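Local coordinates for hemagglutinin (Pseudomonas aeruginosa, PDB 6D7Y), which is the toxic C-terminal tip of CdiA, a protein of contact-dependent growth inhibition, and forms a complex with an immunity protein, at residues T16-A21 / Q46-F51; K52-A57 / L73-I78. One frame throughout, in Å; residues are numbered along the deposited sequence.

Contact 1 of 2, residues T16-A21 / Q46-F51; sequences TVIGHA and QAMKHF
A nearly perpendicular helix-helix crossing brings Ile18, in the first turn of helix 17-28, against Ala47 of helix 40-56. The short axes run 85° apart and approach to 8.8 Å, and the CA atoms of Gly19 and Ala47 come within 5.5 Å, a close approach consistent with the small size of both residues. Ala47 CB lies 3.4 Å from Ile18 O and 3.9 Å from Ile18 CG1, so the methyl meets both backbone and side chain of one residue. With CG1 anti to the backbone N (chi1 -160°) and the chain extended, Ile18 carries CD1 across to Phe51 CB, 3.9 Å away. The two side chains cross at about a right angle. On another flank the bent selenomethionine Met48 brings SE to 4.2 Å from Ile18 CD1. No hydrogen bond spans the segments; the contact is apolar. Thr16 is the N-cap of helix 17-28: its OG1 accepts from Gly19 N at 3.0 Å and is also hydrogen-bonded to Asn44 OD1 of helix 40-56. Around this junction, Phe91 and Phe94 of strand 91-95 touch Ile18, Leu22 of helix 17-28 touches Ala47, and Leu5 from the N-terminal loop meets Met48 and Phe51.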
ATOM      1  N   THR A  16       7.570   9.279   1.117  1.00 28.72           N
ATOM      2  CA  THR A  16       7.694   8.452  -0.080  1.00 28.71           C
ATOM      3  C   THR A  16       6.294   8.168  -0.619  1.00 26.03           C
ATOM      4  O   THR A  16       5.308   8.436   0.058  1.00 24.69           O
ATOM      5  CB  THR A  16       8.378   7.107   0.223  1.00 30.31           C
ATOM      6  OG1 THR A  16       7.636   6.391   1.225  1.00 28.76           O
ATOM      7  CG2 THR A  16       9.805   7.343   0.716  1.00 33.63           C
ATOM      8  N   VAL A  17       6.209   7.655  -1.844  1.00 24.88           N
ATOM      9  CA  VAL A  17       4.903   7.291  -2.411  1.00 24.75           C
ATOM     10  C   VAL A  17       4.169   6.350  -1.442  1.00 22.92           C
ATOM     11  O   VAL A  17       3.007   6.581  -1.106  1.00 21.66           O
ATOM     12  CB  VAL A  17       5.041   6.635  -3.801  1.00 25.18           C
ATOM     13  CG1 VAL A  17       3.706   6.107  -4.296  1.00 24.89           C
ATOM     14  CG2 VAL A  17       5.647   7.615  -4.797  1.00 26.84           C
ATOM     15  N   ILE A  18       4.861   5.331  -0.943  1.00 23.01           N
ATOM     16  CA  ILE A  18       4.207   4.375  -0.041  1.00 22.26           C
ATOM     17  C   ILE A  18       3.919   4.958   1.345  1.00 24.21           C
ATOM     18  O   ILE A  18       2.914   4.599   1.964  1.00 22.00           O
ATOM     19  CB  ILE A  18       4.970   3.030   0.012  1.00 23.67           C
ATOM     20  CG1 ILE A  18       4.043   1.914   0.529  1.00 24.89           C
ATOM     21  CG2 ILE A  18       6.287   3.175   0.797  1.00 24.52           C
ATOM     22  CD1 ILE A  18       4.604   0.522   0.357  1.00 28.26           C
ATOM     23  N   GLY A  19       4.766   5.872   1.821  1.00 23.81           N
ATOM     24  CA  GLY A  19       4.539   6.515   3.113  1.00 24.61           C
ATOM     25  C   GLY A  19       3.267   7.355   3.044  1.00 23.87           C
ATOM     26  O   GLY A  19       2.422   7.295   3.943  1.00 24.94           O
ATOM     27  N   HIS A  20       3.115   8.133   1.972  1.00 22.11           N
ATOM     28  CA  HIS A  20       1.893   8.934   1.797  1.00 21.58           C
ATOM     29  C   HIS A  20       0.646   8.021   1.690  1.00 20.42           C
ATOM     30  O   HIS A  20      -0.445   8.342   2.200  1.00 20.38           O
ATOM     31  CB  HIS A  20       1.989   9.847   0.571  1.00 22.06           C
ATOM     32  CG  HIS A  20       2.877  11.044   0.763  1.00 23.94           C
ATOM     33  ND1 HIS A  20       2.499  12.130   1.521  1.00 26.58           N
ATOM     34  CD2 HIS A  20       4.088  11.355   0.240  1.00 26.29           C
ATOM     35  CE1 HIS A  20       3.455  13.042   1.482  1.00 28.00           C
ATOM     36  NE2 HIS A  20       4.429  12.594   0.712  1.00 27.32           N
ATOM     37  N   ALA A  21       0.799   6.911   0.993  1.00 19.48           N
ATOM     38  CA  ALA A  21      -0.322   5.976   0.845  1.00 20.31           C
ATOM     39  C   ALA A  21      -0.773   5.460   2.206  1.00 20.67           C
ATOM     40  O   ALA A  21      -1.984   5.392   2.480  1.00 21.15           O
ATOM     41  CB  ALA A  21       0.062   4.830  -0.070  1.00 19.76           C
ATOM     42  N   GLN A  46       7.073   2.412   8.308  1.00 37.01           N
ATOM     43  CA  GLN A  46       5.839   1.810   8.810  1.00 36.99           C
ATOM     44  C   GLN A  46       5.038   1.231   7.654  1.00 35.67           C
ATOM     45  O   GLN A  46       4.332   0.233   7.811  1.00 35.98           O
ATOM     46  CB  GLN A  46       4.972   2.840   9.525  1.00 37.31           C
ATOM     47  CG  GLN A  46       5.655   3.488  10.725  1.00 39.74           C
ATOM     48  CD  GLN A  46       4.758   4.504  11.401  1.00 41.07           C
ATOM     49  OE1 GLN A  46       3.670   4.166  11.885  1.00 42.25           O
ATOM     50  NE2 GLN A  46       5.216   5.756  11.461  1.00 41.53           N
ATOM     51  N   ALA A  47       5.143   1.887   6.509  1.00 34.66           N
ATOM     52  CA  ALA A  47       4.425   1.447   5.315  1.00 34.43           C
ATOM     53  C   ALA A  47       5.089   0.213   4.699  1.00 35.34           C
ATOM     54  O   ALA A  47       4.398  -0.677   4.196  1.00 34.70           O
ATOM     55  CB  ALA A  47       4.308   2.585   4.322  1.00 34.14           C
HETATM   56  N   MSE A  48       6.420   0.155   4.754  1.00 37.26           N
HETATM   57  CA  MSE A  48       7.162  -0.981   4.229  1.00 39.59           C
HETATM   58  C   MSE A  48       6.890  -2.194   5.077  1.00 40.27           C
HETATM   59  O   MSE A  48       6.904  -3.319   4.564  1.00 40.62           O
HETATM   60  CB  MSE A  48       8.660  -0.694   4.154  1.00 42.66           C
HETATM   61  CG  MSE A  48       9.021   0.212   2.978  1.00 44.24           C
HETATM   62 SE   MSE A  48       8.556  -0.535   1.196  1.00 48.55          SE
HETATM   63  CE  MSE A  48       9.212  -2.369   1.508  1.00 49.35           C
ATOM     64  N   LYS A  49       6.646  -1.988   6.374  1.00 40.44           N
ATOM     65  CA  LYS A  49       6.317  -3.099   7.281  1.00 42.04           C
ATOM     66  C   LYS A  49       4.997  -3.740   6.823  1.00 39.53           C
ATOM     67  O   LYS A  49       4.918  -4.970   6.669  1.00 39.08           O
ATOM     68  CB  LYS A  49       6.230  -2.627   8.736  1.00 44.68           C
ATOM     69  CG  LYS A  49       5.743  -3.674   9.729  1.00 47.93           C
ATOM     70  CD  LYS A  49       5.790  -3.154  11.159  1.00 51.59           C
ATOM     71  CE  LYS A  49       4.888  -3.968  12.083  1.00 54.83           C
ATOM     72  NZ  LYS A  49       5.199  -5.421  12.104  1.00 57.89           N
ATOM     73  N   HIS A  50       3.978  -2.907   6.611  1.00 36.53           N
ATOM     74  CA  HIS A  50       2.679  -3.394   6.106  1.00 35.49           C
ATOM     75  C   HIS A  50       2.825  -4.098   4.767  1.00 34.79           C
ATOM     76  O   HIS A  50       2.273  -5.160   4.554  1.00 34.98           O
ATOM     77  CB  HIS A  50       1.693  -2.260   5.897  1.00 34.59           C
ATOM     78  CG  HIS A  50       1.053  -1.760   7.150  1.00 35.47           C
ATOM     79  ND1 HIS A  50       0.051  -2.453   7.792  1.00 36.13           N
ATOM     80  CD2 HIS A  50       1.195  -0.595   7.824  1.00 35.87           C
ATOM     81  CE1 HIS A  50      -0.373  -1.750   8.825  1.00 37.90           C
ATOM     82  NE2 HIS A  50       0.305  -0.619   8.866  1.00 37.50           N
ATOM     83  N   PHE A  51       3.552  -3.467   3.855  1.00 34.50           N
ATOM     84  CA  PHE A  51       3.787  -4.028   2.544  1.00 34.74           C
ATOM     85  C   PHE A  51       4.353  -5.453   2.647  1.00 35.68           C
ATOM     86  O   PHE A  51       3.795  -6.391   2.067  1.00 35.02           O
ATOM     87  CB  PHE A  51       4.728  -3.124   1.758  1.00 35.69           C
ATOM     88  CG  PHE A  51       5.032  -3.624   0.388  1.00 37.38           C
ATOM     89  CD1 PHE A  51       4.111  -3.466  -0.631  1.00 37.64           C
ATOM     90  CD2 PHE A  51       6.239  -4.259   0.117  1.00 39.82           C
ATOM     91  CE1 PHE A  51       4.380  -3.917  -1.905  1.00 39.72           C
ATOM     92  CE2 PHE A  51       6.520  -4.719  -1.161  1.00 42.17           C
ATOM     93  CZ  PHE A  51       5.585  -4.541  -2.168  1.00 42.28           C
TER

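Contact 2 of 2, residues K52-A57 / L73-I78; sequences KEIVRA and LEKRLI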
ATOM      1  N   LYS A  52       5.454  -5.606   3.378  1.00 36.98           N
ATOM      2  CA  LYS A  52       6.077  -6.926   3.564  1.00 39.24           C
ATOM      3  C   LYS A  52       5.129  -7.930   4.222  1.00 38.37           C
ATOM      4  O   LYS A  52       5.133  -9.113   3.871  1.00 39.20           O
ATOM      5  CB  LYS A  52       7.379  -6.826   4.355  1.00 42.23           C
ATOM      6  CG  LYS A  52       8.496  -6.172   3.568  1.00 44.62           C
ATOM      7  CD  LYS A  52       9.805  -6.171   4.342  1.00 48.63           C
ATOM      8  CE  LYS A  52      10.915  -5.492   3.544  1.00 51.14           C
ATOM      9  NZ  LYS A  52      11.169  -6.155   2.232  1.00 53.17           N
ATOM     10  N   GLU A  53       4.335  -7.469   5.178  1.00 37.03           N
ATOM     11  CA  GLU A  53       3.352  -8.346   5.823  1.00 37.17           C
ATOM     12  C   GLU A  53       2.305  -8.858   4.830  1.00 35.23           C
ATOM     13  O   GLU A  53       2.003 -10.059   4.800  1.00 35.10           O
ATOM     14  CB  GLU A  53       2.672  -7.651   6.998  1.00 37.84           C
ATOM     15  CG  GLU A  53       3.588  -7.502   8.216  1.00 40.97           C
ATOM     16  CD  GLU A  53       2.955  -6.775   9.393  1.00 42.61           C
ATOM     17  OE1 GLU A  53       1.883  -6.159   9.238  1.00 42.82           O
ATOM     18  OE2 GLU A  53       3.546  -6.817  10.497  1.00 46.09           O
ATOM     19  N   ILE A  54       1.781  -7.951   4.007  1.00 33.58           N
ATOM     20  CA  ILE A  54       0.766  -8.293   3.004  1.00 32.84           C
ATOM     21  C   ILE A  54       1.318  -9.284   1.982  1.00 33.70           C
ATOM     22  O   ILE A  54       0.628 -10.219   1.583  1.00 33.69           O
ATOM     23  CB  ILE A  54       0.208  -7.017   2.318  1.00 32.06           C
ATOM     24  CG1 ILE A  54      -0.496  -6.133   3.362  1.00 31.67           C
ATOM     25  CG2 ILE A  54      -0.777  -7.386   1.213  1.00 32.28           C
ATOM     26  CD1 ILE A  54      -0.752  -4.694   2.934  1.00 31.85           C
ATOM     27  N   VAL A  55       2.557  -9.071   1.564  1.00 35.39           N
ATOM     28  CA  VAL A  55       3.215  -9.954   0.618  1.00 37.99           C
ATOM     29  C   VAL A  55       3.421 -11.365   1.195  1.00 39.21           C
ATOM     30  O   VAL A  55       3.213 -12.341   0.491  1.00 39.78           O
ATOM     31  CB  VAL A  55       4.576  -9.372   0.174  1.00 40.25           C
ATOM     32  CG1 VAL A  55       5.387 -10.384  -0.622  1.00 43.38           C
ATOM     33  CG2 VAL A  55       4.359  -8.106  -0.633  1.00 40.45           C
ATOM     34  N   ARG A  56       3.803 -11.469   2.461  1.00 40.85           N
ATOM     35  CA  ARG A  56       4.063 -12.804   3.053  1.00 44.03           C
ATOM     36  C   ARG A  56       2.809 -13.548   3.531  1.00 42.73           C
ATOM     37  O   ARG A  56       2.852 -14.765   3.727  1.00 43.24           O
ATOM     38  CB  ARG A  56       5.103 -12.748   4.186  1.00 47.60           C
ATOM     39  CG  ARG A  56       4.661 -12.088   5.477  1.00 48.25           C
ATOM     40  CD  ARG A  56       5.705 -12.279   6.568  1.00 53.02           C
ATOM     41  NE  ARG A  56       6.996 -11.675   6.223  1.00 56.23           N
ATOM     42  CZ  ARG A  56       7.375 -10.426   6.513  1.00 57.08           C
ATOM     43  NH1 ARG A  56       6.575  -9.590   7.171  1.00 55.82           N
ATOM     44  NH2 ARG A  56       8.581 -10.006   6.144  1.00 60.15           N
ATOM     45  N   ALA A  57       1.712 -12.822   3.726  1.00 40.59           N
ATOM     46  CA  ALA A  57       0.459 -13.418   4.184  1.00 40.48           C
ATOM     47  C   ALA A  57      -0.167 -14.338   3.129  1.00 40.97           C
ATOM     48  O   ALA A  57       0.110 -14.189   1.950  1.00 39.95           O
ATOM     49  CB  ALA A  57      -0.534 -12.335   4.552  1.00 39.33           C
ATOM     50  N   LEU A  73      -2.603  -5.508 -10.436  1.00 15.78           N
ATOM     51  CA  LEU A  73      -2.417  -6.766  -9.697  1.00 16.38           C
ATOM     52  C   LEU A  73      -2.804  -6.412  -8.271  1.00 15.77           C
ATOM     53  O   LEU A  73      -2.190  -5.532  -7.666  1.00 17.17           O
ATOM     54  CB  LEU A  73      -0.990  -7.283  -9.779  1.00 16.99           C
ATOM     55  CG  LEU A  73      -0.434  -7.471 -11.181  1.00 17.19           C
ATOM     56  CD1 LEU A  73       1.032  -7.851 -11.105  1.00 19.04           C
ATOM     57  CD2 LEU A  73      -1.231  -8.493 -11.983  1.00 18.16           C
ATOM     58  N   GLU A  74      -3.775  -7.125  -7.702  1.00 15.95           N
ATOM     59  CA  GLU A  74      -4.270  -6.814  -6.379  1.00 16.05           C
ATOM     60  C   GLU A  74      -4.317  -7.993  -5.440  1.00 16.46           C
ATOM     61  O   GLU A  74      -4.778  -9.056  -5.818  1.00 17.59           O
ATOM     62  CB  GLU A  74      -5.701  -6.262  -6.518  1.00 17.68           C
ATOM     63  CG  GLU A  74      -5.762  -4.982  -7.334  1.00 18.36           C
ATOM     64  CD  GLU A  74      -7.142  -4.408  -7.502  1.00 20.90           C
ATOM     65  OE1 GLU A  74      -8.134  -4.997  -7.008  1.00 23.50           O
ATOM     66  OE2 GLU A  74      -7.242  -3.361  -8.175  1.00 21.34           O
ATOM     67  N   LYS A  75      -3.795  -7.796  -4.238  1.00 16.67           N
ATOM     68  CA  LYS A  75      -3.856  -8.800  -3.181  1.00 18.59           C
ATOM     69  C   LYS A  75      -4.605  -8.134  -2.023  1.00 19.21           C
ATOM     70  O   LYS A  75      -4.142  -7.113  -1.515  1.00 19.48           O
ATOM     71  CB  LYS A  75      -2.486  -9.231  -2.743  1.00 19.28           C
ATOM     72  CG  LYS A  75      -2.514 -10.306  -1.678  1.00 20.98           C
ATOM     73  CD  LYS A  75      -1.145 -10.823  -1.354  1.00 22.43           C
ATOM     74  CE  LYS A  75      -1.222 -11.928  -0.306  1.00 24.37           C
ATOM     75  NZ  LYS A  75       0.118 -12.524  -0.096  1.00 26.55           N
ATOM     76  N   ARG A  76      -5.750  -8.699  -1.627  1.00 19.70           N
ATOM     77  CA  ARG A  76      -6.533  -8.177  -0.511  1.00 20.63           C
ATOM     78  C   ARG A  76      -6.604  -9.243   0.576  1.00 22.50           C
ATOM     79  O   ARG A  76      -6.945 -10.395   0.296  1.00 22.09           O
ATOM     80  CB  ARG A  76      -7.950  -7.813  -0.936  1.00 22.18           C
ATOM     81  CG  ARG A  76      -8.059  -6.732  -1.982  1.00 23.66           C
ATOM     82  CD  ARG A  76      -9.521  -6.407  -2.201  1.00 26.31           C
ATOM     83  NE  ARG A  76      -9.766  -5.314  -3.132  1.00 27.20           N
ATOM     84  CZ  ARG A  76      -9.995  -4.040  -2.793  1.00 27.95           C
ATOM     85  NH1 ARG A  76      -9.950  -3.650  -1.509  1.00 27.05           N
ATOM     86  NH2 ARG A  76     -10.248  -3.140  -3.755  1.00 27.00           N
ATOM     87  N   LEU A  77      -6.250  -8.853   1.800  1.00 22.12           N
ATOM     88  CA  LEU A  77      -6.232  -9.769   2.915  1.00 25.43           C
ATOM     89  C   LEU A  77      -7.546  -9.789   3.616  1.00 25.76           C
ATOM     90  O   LEU A  77      -8.309  -8.841   3.568  1.00 24.81           O
ATOM     91  CB  LEU A  77      -5.156  -9.368   3.924  1.00 26.46           C
ATOM     92  CG  LEU A  77      -3.715  -9.296   3.412  1.00 27.15           C
ATOM     93  CD1 LEU A  77      -2.802  -9.122   4.610  1.00 29.66           C
ATOM     94  CD2 LEU A  77      -3.297 -10.545   2.652  1.00 27.47           C
ATOM     95  N   ILE A  78      -7.791 -10.891   4.304  1.00 28.75           N
ATOM     96  CA  ILE A  78      -8.995 -11.031   5.086  1.00 31.23           C
ATOM     97  C   ILE A  78      -9.054  -9.916   6.180  1.00 31.71           C
ATOM     98  O   ILE A  78     -10.128  -9.458   6.517  1.00 30.74           O
ATOM     99  CB  ILE A  78      -9.049 -12.442   5.705  1.00 35.30           C
ATOM    100  CG1 ILE A  78     -10.419 -12.730   6.334  1.00 38.79           C
ATOM    101  CG2 ILE A  78      -7.897 -12.656   6.683  1.00 37.88           C
ATOM    102  CD1 ILE A  78     -11.526 -12.778   5.299  1.00 39.96           C
TER
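Lys75 NZ is gripped by three carbonyl oxygens at the C-terminal end of helix 40-56. The shortest bond runs from Lys75 NZ to Ala57 O at 2.6 Å, with the donor tilted 28° from the carbonyl plane. A second, from Lys75 NZ to Ile54 O, measures 2.9 Å; here the ammonium lies in the carbonyl plane and the C=O...N angle is 153°. The third, to Val55 O, is weak, with Lys75 NZ 3.2 Å away. An extended chain explains the reach: CG stands anti to the backbone N (chi1 -178°), and the remaining torsions carry NZ straight from the strand to the helix end. A positive group there would probably be favoured by the partial negative charge of the helix terminus. Two residues on, Leu77 also faces the helix and adds an apolar contact. Both its methyls pack on Ala57 CB, Leu77 CD2 at 3.8 Å, and Leu77 CD1 also reaches Ile54 CG1 at 4.0 Å. Val83 of the adjoining strand 82-86 and Phe61 touch Ile54 and Lys75 respectively. Here a lysine of an antiparallel strand hydrogen-bonds to carbonyls of a helix's last turn and of the residue after it, within an alpha+beta arrangement whose helices precede a four-stranded meander.

How the contacts relate
From the N terminus, the chain forms a short hairpin of strands 11-12 and 15-16 and enters helix 17-28. It passes through helix 30-33 to helix 40-56, and contact 1 closes this mainly helical excursion, 24 residues separating its segments. Contact 2 begins at the very next residue, Lys52, and closes a shorter loop of 15 residues that contains strand 62-65. The two loops therefore stand in series, neither nested nor crossed, with contact centres 14 Å apart. Helix 40-56 is common to both: its middle rests on helix 17-28, while its C-terminal turn meets strand 71-76, tying the helical half to the four-stranded sheet.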